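Local coordinates for protein oxidoreductase, Gfo/Idh/MocA family (Vibrio cholerae, PDB 1XEA) that probably catalyses an NAD(P)-dependent oxidation or reduction of a substrate that has not been established, at residues D58-G63 / L84-P89; V75-A80 / A100-N105; V119-R124 / A294-A299. All coordinates share one frame; numbering follows the deposited sequence.

Contact 1. Residues D58-G63 / L84-P89; sequences DVLQYG and LHLGIP
L60 reaches from the turn of D58-G63 into the segment that leaves helix 76-85, and its two methyls meet L86 and I88, with L86 touching both. The link is wholly apolar. L60 CD1 lies 3.4 Å from L86 CD1, while its other branch, L60 CD2, meets I88 CD1 at 3.5 Å. L86 CD1 also comes within 3.6 Å of L60 CD2, so it sits against both arms of the fork. In L60, CG is anti to the carbonyl carbon (chi1 -62°), which turns the fork toward L86 and I88. A branched leucine suits this position because one residue can cover two neighbours; I88, which is buried, offers the end of its longer branch. L86 is more exposed.

Backbone bonds shape both partners. D58-G63 is a compact turn in which Q61 N bonds to D58 O at 2.9 Å and G63 N to L60 O at 3.0 Å. Across from it, a Schellman motif ends the helix at G87, whose positive phi (67°) glycine adopts easily.

The neighbours place the pair in the fold: V59 packs on A6 and C33, and P89 bonds through its backbone to V67. Each segment leads into a parallel strand, 66-69 or 90-93. The contact thus joins the approaches to two adjacent strands at their N-terminal ends, in a Rossmann-type beta-alpha-beta domain.

Contact 2. Residues V75-A80 / A100-N105; sequences VHSTLA and AQECEN
Between V75-A80 and A100-N105 the meeting is of S77 with E102, on helices 76-85 and 100-112, which belong to the Rossmann fold and follow the parallel strands 66-69 and 90-93. Both residues lie in the first turn of their helix, and their CA atoms are 6.9 Å apart. That leaves room for a short side chain facing a longer one.

Serine is the short partner. Its CB points toward the other helix, and OG stands anti to the carbonyl carbon, beside the backbone N (chi1 -75°), which directs the hydroxyl into the gap, where it hydrogen-bonds to E102 OE1. E102 supplies the length. Its CG has the same relation to the backbone (chi1 -59°), and the extended chain beyond carries the carboxylate out past the hydroxyl. S77 OG consequently lies alongside the glutamate stem, 3.7 Å from E102 CB, with OE1 turned to it.

The other carboxylate oxygen, E102 OE2, is hydrogen-bonded to S99 OG just ahead of its own helix, so the group is held at both oxygens and its rotation is restrained. A negative charge near the N-terminal ends of two helices would probably be favoured by their dipoles.

S77 also touches L106, an apolar neighbour one turn beyond E102, and A80 packs on the same leucine. H76 and L79 instead reach I69 of the sheet. The hydroxyl S77 OG donates to E102 OE1 over 2.7 Å, meeting that oxygen on its anti side and 32° out of the carboxylate plane.

Contact 3. Residues V119-R124 / A294-A299; sequences VGFNRR and ASHQLA
V119, near the end of strand 117-120, sends CG1 to the edge of the H296 ring, 4.1 Å from H296 CE1. CG1 is anti to the backbone N (chi1 -179°), which turns that methyl toward helix 286-311; a beta-branched residue suits both the strand and this narrow meeting. G120 continues the sheet through backbone bonds to V92.

F121 makes the closer approach. F121 CZ comes to 3.6 Å from H296 CE1, which lies at the edge of the phenyl ring and near its plane. The side chains come from opposite directions, and their ring planes lie at 53° with the centroids 5.7 Å apart, an oblique pairing. Phenylalanine is long enough to span the gap from the loop after the strand to the helix.

Farther on, R124 folds back so that F121 CD1 lies over one face of its guanidinium, toward the rim. R124 NH2 forms a salt bridge to D173 OD1 and a hydrogen bond to N292 OD1, while S295 OG also bonds to D173 OD1; the aspartate therefore ties the two segments together indirectly.

H296 is fixed by backbone groups on both nitrogens. ND1 bonds to N292 O and NE2 to L96 N, a pattern that suggests a proton on ND1 and an acceptor at NE2. With its polar atoms thus engaged, the ring offers CE1, a carbon, to the apolar surface of V119 and F121.

Contacts 1 and 2 share helix 76-85: contact 2 uses its first turn and contact 1 the residues just after its C-terminal end, and their centres are about 17 Å apart. Their segments alternate along the chain, as expected for consecutive beta-alpha units of one Rossmann domain. Contact 2 continues into contact 3, whose centre is about 14 Å away. C103 SG packs 3.5 Å from H296 CG, and E104 OE2 is probably hydrogen-bonded to Q297 NE2 at 2.8 Å, so helix 100-112 lies between helices 76-85 and 286-311. Contacts 1 and 3 do not touch; their nearest atoms are about 9 Å apart. No nucleotide is present in the structure, so none of the three can be tied directly to a bound cofactor.

Contact 1. Residues D58-G63 / L84-P89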
# COMPACT_ATOMS: atom_id res chain seq x y z
N ASP A 58 6.94 52.40 -4.60
CA ASP A 58 5.60 52.96 -4.50
C ASP A 58 4.77 52.21 -3.47
O ASP A 58 3.75 52.70 -2.99
CB ASP A 58 4.89 52.90 -5.85
CG ASP A 58 5.63 53.67 -6.93
OD1 ASP A 58 5.74 54.91 -6.81
OD2 ASP A 58 6.10 53.03 -7.90
N VAL A 59 5.23 51.01 -3.13
CA VAL A 59 4.55 50.17 -2.16
C VAL A 59 4.32 50.89 -0.83
O VAL A 59 3.30 50.68 -0.18
CB VAL A 59 5.35 48.87 -1.92
CG1 VAL A 59 4.75 48.07 -0.78
CG2 VAL A 59 5.37 48.03 -3.20
N LEU A 60 5.25 51.74 -0.43
CA LEU A 60 5.12 52.46 0.82
C LEU A 60 3.93 53.40 0.84
O LEU A 60 3.40 53.73 1.90
CB LEU A 60 6.38 53.25 1.10
CG LEU A 60 7.62 52.38 1.26
CD1 LEU A 60 8.83 53.29 1.34
CD2 LEU A 60 7.50 51.50 2.51
N GLN A 61 3.52 53.84 -0.35
CA GLN A 61 2.41 54.77 -0.50
C GLN A 61 1.10 54.34 0.17
O GLN A 61 0.41 55.15 0.79
CB GLN A 61 2.16 55.04 -1.99
CG GLN A 61 3.35 55.72 -2.68
CD GLN A 61 3.04 56.19 -4.09
OE1 GLN A 61 2.13 56.99 -4.31
NE2 GLN A 61 3.82 55.71 -5.06
N TYR A 62 0.78 53.06 0.05
CA TYR A 62 -0.44 52.50 0.61
C TYR A 62 -0.36 52.22 2.12
O TYR A 62 -1.32 51.74 2.73
CB TYR A 62 -0.79 51.22 -0.15
CG TYR A 62 -0.75 51.39 -1.65
CD1 TYR A 62 0.45 51.31 -2.35
CD2 TYR A 62 -1.92 51.65 -2.37
CE1 TYR A 62 0.48 51.48 -3.74
CE2 TYR A 62 -1.89 51.82 -3.75
CZ TYR A 62 -0.70 51.74 -4.43
OH TYR A 62 -0.69 51.89 -5.81
N GLY A 63 0.79 52.52 2.71
CA GLY A 63 0.97 52.30 4.13
C GLY A 63 0.72 50.86 4.55
O GLY A 63 -0.19 50.58 5.34
N LEU A 84 13.43 46.55 5.38
CA LEU A 84 13.93 46.30 6.72
C LEU A 84 14.40 47.61 7.34
O LEU A 84 14.22 47.84 8.54
CB LEU A 84 15.08 45.29 6.70
CG LEU A 84 14.62 43.85 6.56
CD1 LEU A 84 15.85 42.96 6.50
CD2 LEU A 84 13.75 43.46 7.74
N HIS A 85 15.00 48.47 6.51
CA HIS A 85 15.47 49.75 7.00
C HIS A 85 14.28 50.68 7.26
O HIS A 85 14.24 51.41 8.26
CB HIS A 85 16.44 50.36 6.00
CG HIS A 85 16.90 51.74 6.37
ND1 HIS A 85 16.80 52.23 7.66
CD2 HIS A 85 17.38 52.75 5.62
CE1 HIS A 85 17.21 53.49 7.68
NE2 HIS A 85 17.57 53.83 6.46
N LEU A 86 13.30 50.64 6.36
CA LEU A 86 12.10 51.45 6.49
C LEU A 86 11.30 51.00 7.71
O LEU A 86 10.24 51.54 8.00
CB LEU A 86 11.23 51.31 5.25
CG LEU A 86 11.90 51.75 3.95
CD1 LEU A 86 11.10 51.24 2.75
CD2 LEU A 86 12.00 53.27 3.93
N GLY A 87 11.82 49.98 8.40
CA GLY A 87 11.15 49.46 9.59
C GLY A 87 9.82 48.78 9.33
O GLY A 87 8.78 49.16 9.87
N ILE A 88 9.84 47.75 8.50
CA ILE A 88 8.62 47.02 8.18
C ILE A 88 8.86 45.51 8.24
O ILE A 88 9.82 45.00 7.66
CB ILE A 88 8.14 47.40 6.77
CG1 ILE A 88 7.96 48.92 6.71
CG2 ILE A 88 6.84 46.70 6.44
CD1 ILE A 88 7.62 49.44 5.33
N PRO A 89 7.99 44.77 8.96
CA PRO A 89 8.15 43.32 9.06
C PRO A 89 8.31 42.76 7.64
O PRO A 89 7.45 42.97 6.78
CB PRO A 89 6.85 42.88 9.71
CG PRO A 89 6.53 44.04 10.60
CD PRO A 89 6.80 45.22 9.71

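Contact 2. Residues V75-A80 / A100-N105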
# COMPACT_ATOMS: atom_id res chain seq x y z
N VAL A 75 17.64 39.06 -5.84
CA VAL A 75 17.05 40.37 -5.61
C VAL A 75 16.55 40.45 -4.18
O VAL A 75 16.11 41.51 -3.73
CB VAL A 75 15.87 40.60 -6.54
CG1 VAL A 75 15.47 42.05 -6.51
CG2 VAL A 75 16.23 40.16 -7.94
N HIS A 76 16.62 39.34 -3.46
CA HIS A 76 16.15 39.33 -2.08
C HIS A 76 16.83 40.39 -1.22
O HIS A 76 16.17 41.28 -0.70
CB HIS A 76 16.37 37.95 -1.44
CG HIS A 76 15.55 36.85 -2.05
ND1 HIS A 76 14.33 37.06 -2.64
CD2 HIS A 76 15.77 35.51 -2.10
CE1 HIS A 76 13.83 35.90 -3.04
NE2 HIS A 76 14.68 34.95 -2.72
N SER A 77 18.16 40.30 -1.09
CA SER A 77 18.91 41.26 -0.27
C SER A 77 18.47 42.70 -0.49
O SER A 77 18.21 43.43 0.46
CB SER A 77 20.41 41.15 -0.54
OG SER A 77 20.94 40.00 0.07
N THR A 78 18.40 43.09 -1.75
CA THR A 78 18.00 44.44 -2.08
C THR A 78 16.65 44.73 -1.47
O THR A 78 16.54 45.51 -0.52
CB THR A 78 17.92 44.61 -3.59
OG1 THR A 78 19.15 44.19 -4.18
CG2 THR A 78 17.66 46.06 -3.94
N LEU A 79 15.62 44.09 -2.00
CA LEU A 79 14.26 44.28 -1.51
C LEU A 79 14.17 44.16 0.01
O LEU A 79 13.63 45.04 0.68
CB LEU A 79 13.33 43.27 -2.17
CG LEU A 79 13.20 43.39 -3.69
CD1 LEU A 79 12.37 42.25 -4.21
CD2 LEU A 79 12.58 44.72 -4.06
N ALA A 80 14.68 43.07 0.54
CA ALA A 80 14.65 42.83 1.98
C ALA A 80 15.19 44.02 2.75
O ALA A 80 14.46 44.65 3.53
CB ALA A 80 15.46 41.58 2.31
N ALA A 100 25.54 32.76 2.86
CA ALA A 100 25.32 32.91 4.29
C ALA A 100 25.67 34.33 4.71
O ALA A 100 25.04 34.89 5.61
CB ALA A 100 26.18 31.91 5.06
N GLN A 101 26.67 34.90 4.05
CA GLN A 101 27.10 36.25 4.34
C GLN A 101 25.91 37.21 4.25
O GLN A 101 25.62 37.94 5.20
CB GLN A 101 28.20 36.68 3.36
CG GLN A 101 28.76 38.08 3.60
CD GLN A 101 29.41 38.23 4.98
OE1 GLN A 101 30.46 37.65 5.25
NE2 GLN A 101 28.76 39.01 5.85
N GLU A 102 25.22 37.19 3.11
CA GLU A 102 24.06 38.04 2.90
C GLU A 102 23.03 37.77 3.98
O GLU A 102 22.42 38.70 4.52
CB GLU A 102 23.44 37.77 1.53
CG GLU A 102 24.40 37.99 0.38
CD GLU A 102 23.73 37.94 -0.98
OE1 GLU A 102 22.92 38.85 -1.29
OE2 GLU A 102 24.01 36.99 -1.75
N CYS A 103 22.83 36.50 4.29
CA CYS A 103 21.88 36.10 5.32
C CYS A 103 22.25 36.77 6.63
O CYS A 103 21.42 37.40 7.27
CB CYS A 103 21.88 34.58 5.50
SG CYS A 103 21.01 33.67 4.18
N GLU A 104 23.51 36.61 7.02
CA GLU A 104 23.96 37.21 8.27
C GLU A 104 23.74 38.73 8.23
O GLU A 104 23.26 39.30 9.21
CB GLU A 104 25.43 36.87 8.50
CG GLU A 104 25.69 35.37 8.52
CD GLU A 104 27.17 35.03 8.58
OE1 GLU A 104 27.93 35.59 7.76
OE2 GLU A 104 27.57 34.22 9.44
N ASN A 105 24.07 39.36 7.10
CA ASN A 105 23.88 40.81 6.96
C ASN A 105 22.42 41.19 7.20
O ASN A 105 22.10 41.96 8.11
CB ASN A 105 24.29 41.29 5.55
CG ASN A 105 25.81 41.30 5.34
OD1 ASN A 105 26.55 41.81 6.18
ND2 ASN A 105 26.26 40.76 4.22

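Contact 3. Residues V119-R124 / A294-A299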
# COMPACT_ATOMS: atom_id res chain seq x y z
N VAL A 119 11.48 33.82 7.19
CA VAL A 119 11.88 33.05 6.01
C VAL A 119 10.82 31.98 5.72
O VAL A 119 10.33 31.32 6.64
CB VAL A 119 13.25 32.36 6.22
CG1 VAL A 119 13.63 31.60 4.97
CG2 VAL A 119 14.32 33.40 6.55
N GLY A 120 10.48 31.82 4.45
CA GLY A 120 9.46 30.86 4.07
C GLY A 120 9.85 29.40 3.95
O GLY A 120 10.26 28.94 2.88
N PHE A 121 9.71 28.67 5.05
CA PHE A 121 10.03 27.24 5.08
C PHE A 121 8.75 26.49 5.39
O PHE A 121 8.51 26.10 6.54
CB PHE A 121 11.05 26.97 6.17
CG PHE A 121 12.45 27.38 5.83
CD1 PHE A 121 13.10 28.36 6.59
CD2 PHE A 121 13.16 26.73 4.83
CE1 PHE A 121 14.44 28.66 6.36
CE2 PHE A 121 14.50 27.02 4.58
CZ PHE A 121 15.14 27.99 5.35
N ASN A 122 7.92 26.27 4.37
CA ASN A 122 6.65 25.59 4.55
C ASN A 122 6.75 24.21 5.21
O ASN A 122 5.85 23.82 5.96
CB ASN A 122 5.90 25.50 3.22
CG ASN A 122 6.50 24.49 2.27
OD1 ASN A 122 5.79 23.63 1.76
ND2 ASN A 122 7.80 24.60 2.01
N ARG A 123 7.83 23.48 4.96
CA ARG A 123 7.99 22.16 5.55
C ARG A 123 8.15 22.18 7.07
O ARG A 123 8.50 21.16 7.66
CB ARG A 123 9.18 21.44 4.91
CG ARG A 123 8.81 20.33 3.97
CD ARG A 123 9.72 20.30 2.75
NE ARG A 123 9.27 21.25 1.73
CZ ARG A 123 8.78 20.89 0.55
NH1 ARG A 123 8.69 19.62 0.22
NH2 ARG A 123 8.38 21.82 -0.30
N ARG A 124 7.93 23.32 7.71
CA ARG A 124 8.02 23.39 9.17
C ARG A 124 6.61 23.45 9.73
O ARG A 124 6.41 23.36 10.94
CB ARG A 124 8.75 24.64 9.65
CG ARG A 124 10.24 24.66 9.43
CD ARG A 124 10.84 25.89 10.11
NE ARG A 124 12.20 26.13 9.64
CZ ARG A 124 12.90 27.24 9.87
NH1 ARG A 124 12.36 28.23 10.57
NH2 ARG A 124 14.12 27.36 9.37
N ALA A 294 21.40 29.27 10.85
CA ALA A 294 22.07 27.99 10.84
C ALA A 294 21.85 27.20 9.54
O ALA A 294 22.81 26.70 8.93
CB ALA A 294 21.63 27.17 12.04
N SER A 295 20.60 27.09 9.11
CA SER A 295 20.31 26.34 7.88
C SER A 295 20.97 26.94 6.64
O SER A 295 21.42 26.21 5.75
CB SER A 295 18.79 26.22 7.68
OG SER A 295 18.22 25.50 8.75
N HIS A 296 21.01 28.26 6.57
CA HIS A 296 21.66 28.89 5.44
C HIS A 296 23.16 28.81 5.62
O HIS A 296 23.90 28.68 4.66
CB HIS A 296 21.21 30.34 5.28
CG HIS A 296 19.79 30.48 4.82
ND1 HIS A 296 18.72 30.41 5.68
CD2 HIS A 296 19.27 30.67 3.58
CE1 HIS A 296 17.60 30.56 4.99
NE2 HIS A 296 17.90 30.72 3.72
N GLN A 297 23.64 28.89 6.86
CA GLN A 297 25.07 28.81 7.06
C GLN A 297 25.53 27.40 6.71
O GLN A 297 26.60 27.21 6.13
CB GLN A 297 25.43 29.17 8.51
CG GLN A 297 25.10 30.63 8.86
CD GLN A 297 25.38 30.99 10.32
OE1 GLN A 297 25.04 30.23 11.23
NE2 GLN A 297 25.98 32.15 10.54
N LEU A 298 24.71 26.40 7.05
CA LEU A 298 25.03 25.01 6.75
C LEU A 298 25.03 24.78 5.24
O LEU A 298 25.91 24.09 4.70
CB LEU A 298 24.01 24.08 7.40
CG LEU A 298 24.52 22.76 8.01
CD1 LEU A 298 23.37 21.78 7.98
CD2 LEU A 298 25.72 22.22 7.26
N ALA A 299 24.04 25.34 4.55
CA ALA A 299 23.95 25.20 3.11
C ALA A 299 25.22 25.76 2.48
O ALA A 299 25.77 25.19 1.54
CB ALA A 299 22.73 25.93 2.59